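Local coordinates for germination protein (Bacillus megaterium, PDB 6O59) that probably helps sense germinants in dormant spores, being the N-terminal domain of the A subunit of the germinant receptor GerK3, at residues R30-I44 against L60-N74. Numbering follows the deposited sequence.
Sequences RHFKIGVNNSLAAAI and LLQSLMKDNQKNDLN
Phe-32 of strand 27-34 packs against Leu-60 and Leu-61, in the last turn of helix 54-62. Leu-60 lies over one face of the ring. Leu-60 CB makes a CH-pi contact 4.3 Å from the centroid of the Phe-32 ring, 23° off the normal. Ala-42 CB, on the neighbouring strand, lies against the opposite face, toward its rim, so the ring is sandwiched between Leu-60 and Ala-42. Phe-32 CG sits between the backbone N and the carbonyl carbon (chi1 73°), which turns the ring toward Leu-60. Leu-60 CD2 reaches the rim at Phe-32 CZ, 3.7 Å away. Leu-61 crosses Phe-32 at about a right angle and brings its CD2 to 3.5 Å from Phe-32 CB.

Ile-44, on the paired strand, meets both leucines through its CD1. It approaches Leu-61 tip to tip, with Ile-44 CD1 3.7 Å from Leu-61 CG. It crosses Leu-60 at a slant. The aliphatic part of Arg-30 borders Leu-61 CD1, while its NE hydrogen-bonds to Gln-57 of the same helix.

Ser-63 follows the helix with a positive phi and forms a Schellman motif. Ser-63 OG donates to Gln-69 OE1 (2.8 Å), and Lys-66 N reaches the same oxygen from the other face of the amide plane. These two bonds tie the loop after the helix together. No hydrogen bond joins the two segments directly.

Farther along, the chain returns to the hairpin turn. Leu-40 CD2 packs 3.7 Å from Asn-74 CB as the two side chains slide past each other in opposite directions. Val-36 lies alongside Leu-73, pointing the same way. The contact thus packs an edge beta hairpin of a five-stranded antiparallel sheet against the C-terminal end of helix 54-62 and the loop after it, in a mixed helix and antiparallel-sheet (alpha+beta) domain.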
ATOM      1  N   ARG A  30      -0.166   8.685   9.771  1.00 72.72           N
ATOM      2  CA  ARG A  30       0.370   9.094  11.064  1.00 73.19           C
ATOM      3  C   ARG A  30      -0.250  10.426  11.450  1.00 78.97           C
ATOM      4  O   ARG A  30       0.016  11.445  10.813  1.00 78.23           O
ATOM      5  CB  ARG A  30       1.909   9.189  11.051  1.00 71.25           C
ATOM      6  CG  ARG A  30       2.627   7.890  10.746  1.00 75.41           C
ATOM      7  CD  ARG A  30       3.046   7.185  11.999  1.00 86.34           C
ATOM      8  NE  ARG A  30       4.225   6.358  11.764  1.00 97.20           N
ATOM      9  CZ  ARG A  30       4.206   5.036  11.666  1.00109.68           C
ATOM     10  NH1 ARG A  30       3.062   4.371  11.794  1.00 90.98           N
ATOM     11  NH2 ARG A  30       5.329   4.365  11.459  1.00103.26           N
ATOM     12  N   HIS A  31      -1.128  10.417  12.445  1.00 78.11           N
ATOM     13  CA  HIS A  31      -1.728  11.661  12.914  1.00 79.95           C
ATOM     14  C   HIS A  31      -0.777  12.375  13.842  1.00 85.12           C
ATOM     15  O   HIS A  31      -0.098  11.733  14.652  1.00 86.34           O
ATOM     16  CB  HIS A  31      -3.044  11.413  13.647  1.00 82.68           C
ATOM     17  CG  HIS A  31      -4.141  10.938  12.767  1.00 86.00           C
ATOM     18  ND1 HIS A  31      -4.426   9.590  12.639  1.00 87.36           N
ATOM     19  CD2 HIS A  31      -4.994  11.645  11.995  1.00 88.62           C
ATOM     20  CE1 HIS A  31      -5.441   9.518  11.797  1.00 87.29           C
ATOM     21  NE2 HIS A  31      -5.817  10.731  11.382  1.00 88.48           N
ATOM     22  N   PHE A  32      -0.728  13.697  13.729  1.00 80.90           N
ATOM     23  CA  PHE A  32       0.053  14.545  14.612  1.00 81.36           C
ATOM     24  C   PHE A  32      -0.596  15.943  14.692  1.00 87.78           C
ATOM     25  O   PHE A  32      -1.602  16.219  14.020  1.00 86.27           O
ATOM     26  CB  PHE A  32       1.536  14.596  14.219  1.00 80.92           C
ATOM     27  CG  PHE A  32       1.896  15.376  12.982  1.00 81.06           C
ATOM     28  CD1 PHE A  32       1.768  14.810  11.721  1.00 81.08           C
ATOM     29  CD2 PHE A  32       2.414  16.664  13.082  1.00 84.27           C
ATOM     30  CE1 PHE A  32       2.120  15.531  10.582  1.00 81.00           C
ATOM     31  CE2 PHE A  32       2.772  17.378  11.941  1.00 85.56           C
ATOM     32  CZ  PHE A  32       2.634  16.805  10.702  1.00 81.00           C
ATOM     33  N   LYS A  33      -0.061  16.784  15.579  1.00 87.37           N
ATOM     34  CA  LYS A  33      -0.572  18.118  15.810  1.00 90.03           C
ATOM     35  C   LYS A  33       0.541  19.125  15.692  1.00 97.87           C
ATOM     36  O   LYS A  33       1.693  18.835  16.028  1.00 96.71           O
ATOM     37  CB  LYS A  33      -1.268  18.208  17.169  1.00 93.94           C
ATOM     38  CG  LYS A  33      -2.768  18.343  17.022  1.00105.11           C
ATOM     39  CD  LYS A  33      -3.544  17.289  17.776  1.00112.77           C
ATOM     40  CE  LYS A  33      -5.020  17.471  17.523  1.00124.46           C
ATOM     41  NZ  LYS A  33      -5.809  16.291  17.964  1.00133.55           N
ATOM     42  N   ILE A  34       0.192  20.299  15.174  1.00 98.68           N
ATOM     43  CA  ILE A  34       1.102  21.408  14.970  1.00100.88           C
ATOM     44  C   ILE A  34       0.438  22.706  15.503  1.00110.01           C
ATOM     45  O   ILE A  34      -0.750  22.722  15.853  1.00110.61           O
ATOM     46  CB  ILE A  34       1.531  21.445  13.470  1.00102.27           C
ATOM     47  CG1 ILE A  34       3.028  21.813  13.327  1.00103.45           C
ATOM     48  CG2 ILE A  34       0.630  22.291  12.569  1.00103.60           C
ATOM     49  CD1 ILE A  34       4.052  20.522  13.322  1.00111.65           C
ATOM     50  N   GLY A  35       1.235  23.754  15.616  1.00110.36           N
ATOM     51  CA  GLY A  35       0.767  25.033  16.126  1.00115.45           C
ATOM     52  C   GLY A  35       1.207  25.279  17.552  1.00123.86           C
ATOM     53  O   GLY A  35       1.852  24.416  18.167  1.00122.64           O
ATOM     54  N   VAL A  36       0.849  26.468  18.077  1.00124.87           N
ATOM     55  CA  VAL A  36       1.188  26.940  19.424  1.00128.53           C
ATOM     56  C   VAL A  36       0.651  25.954  20.494  1.00132.78           C
ATOM     57  O   VAL A  36       1.450  25.237  21.111  1.00131.71           O
ATOM     58  CB  VAL A  36       0.694  28.398  19.670  1.00137.52           C
ATOM     59  CG1 VAL A  36       1.149  28.916  21.036  1.00141.35           C
ATOM     60  CG2 VAL A  36       1.167  29.338  18.560  1.00137.33           C
ATOM     61  N   ASN A  37      -0.687  25.896  20.675  1.00129.84           N
ATOM     62  CA  ASN A  37      -1.347  25.029  21.658  1.00129.70           C
ATOM     63  C   ASN A  37      -1.752  23.659  21.054  1.00127.45           C
ATOM     64  O   ASN A  37      -2.667  23.005  21.574  1.00127.35           O
ATOM     65  CB  ASN A  37      -2.572  25.750  22.245  1.00134.39           C
ATOM     66  CG  ASN A  37      -2.256  27.030  22.984  1.00157.38           C
ATOM     67  OD1 ASN A  37      -1.117  27.294  23.396  1.00148.05           O
ATOM     68  ND2 ASN A  37      -3.272  27.858  23.172  1.00154.55           N
ATOM     69  N   ASN A  38      -1.031  23.216  19.984  1.00118.68           N
ATOM     70  CA  ASN A  38      -1.241  21.967  19.228  1.00113.84           C
ATOM     71  C   ASN A  38      -2.713  21.864  18.771  1.00115.96           C
ATOM     72  O   ASN A  38      -3.360  20.821  18.910  1.00114.21           O
ATOM     73  CB  ASN A  38      -0.790  20.739  20.040  1.00113.87           C
ATOM     74  CG  ASN A  38       0.691  20.741  20.306  1.00139.01           C
ATOM     75  OD1 ASN A  38       1.509  20.390  19.443  1.00128.78           O
ATOM     76  ND2 ASN A  38       1.069  21.160  21.505  1.00135.94           N
ATOM     77  N   SER A  39      -3.232  22.994  18.253  1.00113.01           N
ATOM     78  CA  SER A  39      -4.609  23.171  17.785  1.00112.80           C
ATOM     79  C   SER A  39      -4.802  22.655  16.362  1.00109.13           C
ATOM     80  O   SER A  39      -5.902  22.223  16.014  1.00110.00           O
ATOM     81  CB  SER A  39      -4.985  24.650  17.834  1.00119.97           C
ATOM     82  OG  SER A  39      -4.212  25.417  16.922  1.00127.23           O
ATOM     83  N   LEU A  40      -3.752  22.732  15.536  1.00 97.65           N
ATOM     84  CA  LEU A  40      -3.861  22.349  14.146  1.00 92.59           C
ATOM     85  C   LEU A  40      -3.487  20.890  13.920  1.00 91.72           C
ATOM     86  O   LEU A  40      -2.336  20.502  14.104  1.00 89.60           O
ATOM     87  CB  LEU A  40      -2.991  23.281  13.299  1.00 91.34           C
ATOM     88  CG  LEU A  40      -3.360  23.437  11.837  1.00 93.32           C
ATOM     89  CD1 LEU A  40      -4.746  24.018  11.665  1.00 95.86           C
ATOM     90  CD2 LEU A  40      -2.369  24.330  11.158  1.00 95.21           C
ATOM     91  N   ALA A  41      -4.473  20.083  13.506  1.00 85.96           N
ATOM     92  CA  ALA A  41      -4.275  18.674  13.198  1.00 81.31           C
ATOM     93  C   ALA A  41      -3.628  18.531  11.835  1.00 82.94           C
ATOM     94  O   ALA A  41      -3.970  19.267  10.912  1.00 82.93           O
ATOM     95  CB  ALA A  41      -5.600  17.937  13.226  1.00 82.48           C
ATOM     96  N   ALA A  42      -2.678  17.597  11.716  1.00 77.44           N
ATOM     97  CA  ALA A  42      -1.977  17.277  10.476  1.00 74.48           C
ATOM     98  C   ALA A  42      -1.766  15.772  10.377  1.00 76.11           C
ATOM     99  O   ALA A  42      -1.936  15.063  11.370  1.00 75.85           O
ATOM    100  CB  ALA A  42      -0.648  18.017  10.413  1.00 74.72           C
ATOM    101  N   ALA A  43      -1.439  15.274   9.179  1.00 71.86           N
ATOM    102  CA  ALA A  43      -1.191  13.845   8.966  1.00 70.38           C
ATOM    103  C   ALA A  43      -0.104  13.591   7.931  1.00 73.85           C
ATOM    104  O   ALA A  43       0.017  14.353   6.960  1.00 72.52           O
ATOM    105  CB  ALA A  43      -2.473  13.132   8.539  1.00 71.16           C
ATOM    106  N   ILE A  44       0.684  12.504   8.153  1.00 70.97           N
ATOM    107  CA  ILE A  44       1.668  11.966   7.206  1.00 69.78           C
ATOM    108  C   ILE A  44       1.038  10.728   6.583  1.00 73.48           C
ATOM    109  O   ILE A  44       0.602   9.824   7.312  1.00 74.18           O
ATOM    110  CB  ILE A  44       3.081  11.641   7.764  1.00 72.97           C
ATOM    111  CG1 ILE A  44       3.469  12.548   8.951  1.00 76.39           C
ATOM    112  CG2 ILE A  44       4.124  11.677   6.625  1.00 70.98           C
ATOM    113  CD1 ILE A  44       4.778  12.164   9.677  1.00 87.47           C
ATOM    114  N   LEU A  60       8.553  15.959  11.784  1.00 71.10           N
ATOM    115  CA  LEU A  60       7.133  16.206  11.936  1.00 70.89           C
ATOM    116  C   LEU A  60       6.565  15.719  13.254  1.00 78.97           C
ATOM    117  O   LEU A  60       5.979  16.522  13.984  1.00 82.12           O
ATOM    118  CB  LEU A  60       6.371  15.562  10.773  1.00 68.32           C
ATOM    119  CG  LEU A  60       6.564  16.231   9.402  1.00 71.12           C
ATOM    120  CD1 LEU A  60       5.938  15.396   8.297  1.00 68.83           C
ATOM    121  CD2 LEU A  60       6.025  17.684   9.387  1.00 72.77           C
ATOM    122  N   LEU A  61       6.749  14.424  13.572  1.00 74.76           N
ATOM    123  CA  LEU A  61       6.183  13.782  14.753  1.00 75.40           C
ATOM    124  C   LEU A  61       6.908  14.118  16.059  1.00 82.07           C
ATOM    125  O   LEU A  61       6.343  13.872  17.125  1.00 83.36           O
ATOM    126  CB  LEU A  61       6.094  12.264  14.559  1.00 73.63           C
ATOM    127  CG  LEU A  61       5.343  11.784  13.315  1.00 75.76           C
ATOM    128  CD1 LEU A  61       5.412  10.288  13.183  1.00 74.87           C
ATOM    129  CD2 LEU A  61       3.910  12.236  13.311  1.00 77.55           C
ATOM    130  N   GLN A  62       8.115  14.693  16.006  1.00 80.02           N
ATOM    131  CA  GLN A  62       8.786  15.111  17.247  1.00 83.13           C
ATOM    132  C   GLN A  62       8.763  16.628  17.345  1.00 91.87           C
ATOM    133  O   GLN A  62       9.213  17.167  18.352  1.00 94.61           O
ATOM    134  CB  GLN A  62      10.230  14.595  17.354  1.00 84.06           C
ATOM    135  CG  GLN A  62      10.381  13.088  17.471  1.00 83.88           C
ATOM    136  CD  GLN A  62      11.769  12.598  17.128  1.00 88.10           C
ATOM    137  OE1 GLN A  62      11.926  11.520  16.551  1.00 80.89           O
ATOM    138  NE2 GLN A  62      12.810  13.358  17.482  1.00 72.66           N
ATOM    139  N   SER A  63       8.212  17.311  16.296  1.00 89.43           N
ATOM    140  CA  SER A  63       8.103  18.771  16.104  1.00 91.64           C
ATOM    141  C   SER A  63       9.493  19.404  16.286  1.00 99.67           C
ATOM    142  O   SER A  63       9.771  20.043  17.306  1.00102.09           O
ATOM    143  CB  SER A  63       7.052  19.382  17.029  1.00 96.20           C
ATOM    144  OG  SER A  63       6.690  20.678  16.584  1.00103.05           O
ATOM    145  N   LEU A  64      10.381  19.159  15.302  1.00 96.48           N
ATOM    146  CA  LEU A  64      11.789  19.560  15.341  1.00 98.89           C
ATOM    147  C   LEU A  64      12.070  20.944  14.708  1.00108.87           C
ATOM    148  O   LEU A  64      13.238  21.339  14.592  1.00109.95           O
ATOM    149  CB  LEU A  64      12.645  18.463  14.672  1.00 96.45           C
ATOM    150  CG  LEU A  64      13.442  17.482  15.582  1.00100.98           C
ATOM    151  CD1 LEU A  64      12.680  17.077  16.841  1.00101.61           C
ATOM    152  CD2 LEU A  64      13.863  16.243  14.817  1.00 99.75           C
ATOM    153  N   MET A  65      11.003  21.712  14.402  1.00108.82           N
ATOM    154  CA  MET A  65      11.086  23.058  13.830  1.00111.04           C
ATOM    155  C   MET A  65      11.533  24.120  14.882  1.00124.60           C
ATOM    156  O   MET A  65      12.603  24.705  14.719  1.00124.90           O
ATOM    157  CB  MET A  65       9.722  23.435  13.213  1.00111.96           C
ATOM    158  CG  MET A  65       9.698  24.793  12.530  1.00115.98           C
ATOM    159  SD  MET A  65       8.013  25.408  12.294  1.00119.74           S
ATOM    160  CE  MET A  65       7.826  25.131  10.587  1.00113.35           C
ATOM    161  N   LYS A  66      10.698  24.361  15.929  1.00129.28           N
ATOM    162  CA  LYS A  66      10.802  25.371  17.016  1.00136.42           C
ATOM    163  C   LYS A  66      12.281  25.829  17.359  1.00146.38           C
ATOM    164  O   LYS A  66      13.125  24.970  17.634  1.00146.20           O
ATOM    165  CB  LYS A  66      10.060  24.901  18.304  1.00141.37           C
ATOM    166  CG  LYS A  66      10.692  23.734  19.083  1.00157.66           C
ATOM    167  CD  LYS A  66       9.686  22.676  19.523  1.00163.63           C
ATOM    168  CE  LYS A  66      10.344  21.676  20.448  1.00168.73           C
ATOM    169  NZ  LYS A  66       9.591  20.399  20.527  1.00170.46           N
ATOM    170  N   ASP A  67      12.616  27.158  17.336  1.00146.59           N
ATOM    171  CA  ASP A  67      11.806  28.346  17.016  1.00148.58           C
ATOM    172  C   ASP A  67      11.343  28.359  15.537  1.00150.30           C
ATOM    173  O   ASP A  67      11.797  27.532  14.740  1.00146.12           O
ATOM    174  CB  ASP A  67      12.634  29.615  17.318  1.00154.71           C
ATOM    175  CG  ASP A  67      12.039  30.914  16.801  1.00167.78           C
ATOM    176  OD1 ASP A  67      11.173  31.486  17.495  1.00172.81           O
ATOM    177  OD2 ASP A  67      12.416  31.339  15.684  1.00169.56           O
ATOM    178  N   ASN A  68      10.452  29.335  15.197  1.00149.12           N
ATOM    179  CA  ASN A  68       9.773  29.645  13.925  1.00147.43           C
ATOM    180  C   ASN A  68       8.385  29.011  13.913  1.00148.99           C
ATOM    181  O   ASN A  68       7.550  29.348  13.068  1.00147.64           O
ATOM    182  CB  ASN A  68      10.576  29.298  12.670  1.00145.58           C
ATOM    183  CG  ASN A  68      11.180  30.516  12.018  1.00178.52           C
ATOM    184  OD1 ASN A  68      11.807  31.368  12.670  1.00176.92           O
ATOM    185  ND2 ASN A  68      10.996  30.630  10.709  1.00171.32           N
ATOM    186  N   GLN A  69       8.131  28.148  14.922  1.00145.08           N
ATOM    187  CA  GLN A  69       6.862  27.492  15.229  1.00143.82           C
ATOM    188  C   GLN A  69       5.894  28.573  15.737  1.00152.52           C
ATOM    189  O   GLN A  69       4.673  28.434  15.635  1.00151.91           O
ATOM    190  CB  GLN A  69       7.116  26.405  16.291  1.00144.03           C
ATOM    191  CG  GLN A  69       6.223  25.178  16.198  1.00159.60           C
ATOM    192  CD  GLN A  69       6.824  23.996  16.930  1.00180.32           C
ATOM    193  OE1 GLN A  69       7.682  23.277  16.405  1.00175.40           O
ATOM    194  NE2 GLN A  69       6.390  23.761  18.160  1.00172.07           N
ATOM    195  N   LYS A  70       6.478  29.670  16.261  1.00153.54           N
ATOM    196  CA  LYS A  70       5.818  30.860  16.786  1.00158.42           C
ATOM    197  C   LYS A  70       5.759  31.947  15.696  1.00164.50           C
ATOM    198  O   LYS A  70       4.765  32.680  15.647  1.00166.44           O
ATOM    199  CB  LYS A  70       6.557  31.354  18.061  1.00164.56           C
ATOM    200  CG  LYS A  70       6.288  32.799  18.533  1.00182.13           C
ATOM    201  CD  LYS A  70       4.859  33.076  19.035  1.00193.71           C
ATOM    202  CE  LYS A  70       4.643  32.741  20.492  1.00205.37           C
ATOM    203  NZ  LYS A  70       4.284  31.311  20.680  1.00210.54           N
ATOM    204  N   ASN A  71       6.809  32.042  14.829  1.00160.55           N
ATOM    205  CA  ASN A  71       6.912  33.026  13.732  1.00162.14           C
ATOM    206  C   ASN A  71       5.598  33.068  12.945  1.00166.08           C
ATOM    207  O   ASN A  71       4.967  34.129  12.874  1.00169.89           O
ATOM    208  CB  ASN A  71       8.099  32.726  12.815  1.00160.57           C
ATOM    209  CG  ASN A  71       8.448  33.864  11.892  1.00180.47           C
ATOM    210  OD1 ASN A  71       9.087  34.845  12.291  1.00176.53           O
ATOM    211  ND2 ASN A  71       8.036  33.754  10.636  1.00168.89           N
ATOM    212  N   ASP A  72       5.158  31.907  12.423  1.00157.88           N
ATOM    213  CA  ASP A  72       3.850  31.776  11.804  1.00157.21           C
ATOM    214  C   ASP A  72       3.035  30.935  12.742  1.00159.59           C
ATOM    215  O   ASP A  72       3.285  29.734  12.903  1.00154.79           O
ATOM    216  CB  ASP A  72       3.880  31.200  10.378  1.00155.88           C
ATOM    217  CG  ASP A  72       2.504  30.867   9.803  1.00165.53           C
ATOM    218  OD1 ASP A  72       2.233  29.668   9.564  1.00161.22           O
ATOM    219  OD2 ASP A  72       1.699  31.807   9.595  1.00176.43           O
ATOM    220  N   LEU A  73       2.094  31.596  13.416  1.00160.34           N
ATOM    221  CA  LEU A  73       1.197  30.979  14.383  1.00160.36           C
ATOM    222  C   LEU A  73       0.088  30.197  13.629  1.00160.79           C
ATOM    223  O   LEU A  73      -1.110  30.480  13.760  1.00164.29           O
ATOM    224  CB  LEU A  73       0.636  32.005  15.410  1.00165.74           C
ATOM    225  CG  LEU A  73       0.187  33.387  14.917  1.00174.32           C
ATOM    226  CD1 LEU A  73      -1.055  33.834  15.650  1.00178.73           C
ATOM    227  CD2 LEU A  73       1.294  34.422  15.085  1.00178.98           C
ATOM    228  N   ASN A  74       0.548  29.219  12.813  1.00149.50           N
ATOM    229  CA  ASN A  74      -0.172  28.218  12.027  1.00144.82           C
ATOM    230  C   ASN A  74      -1.382  28.745  11.200  1.00145.98           C
ATOM    231  O   ASN A  74      -1.477  29.928  10.868  1.00148.15           O
ATOM    232  CB  ASN A  74      -0.627  27.049  12.961  1.00145.59           C
ATOM    233  CG  ASN A  74      -1.678  27.366  14.024  1.00168.19           C
ATOM    234  OD1 ASN A  74      -2.891  27.347  13.773  1.00162.23           O
ATOM    235  ND2 ASN A  74      -1.236  27.629  15.250  1.00159.36           N
TER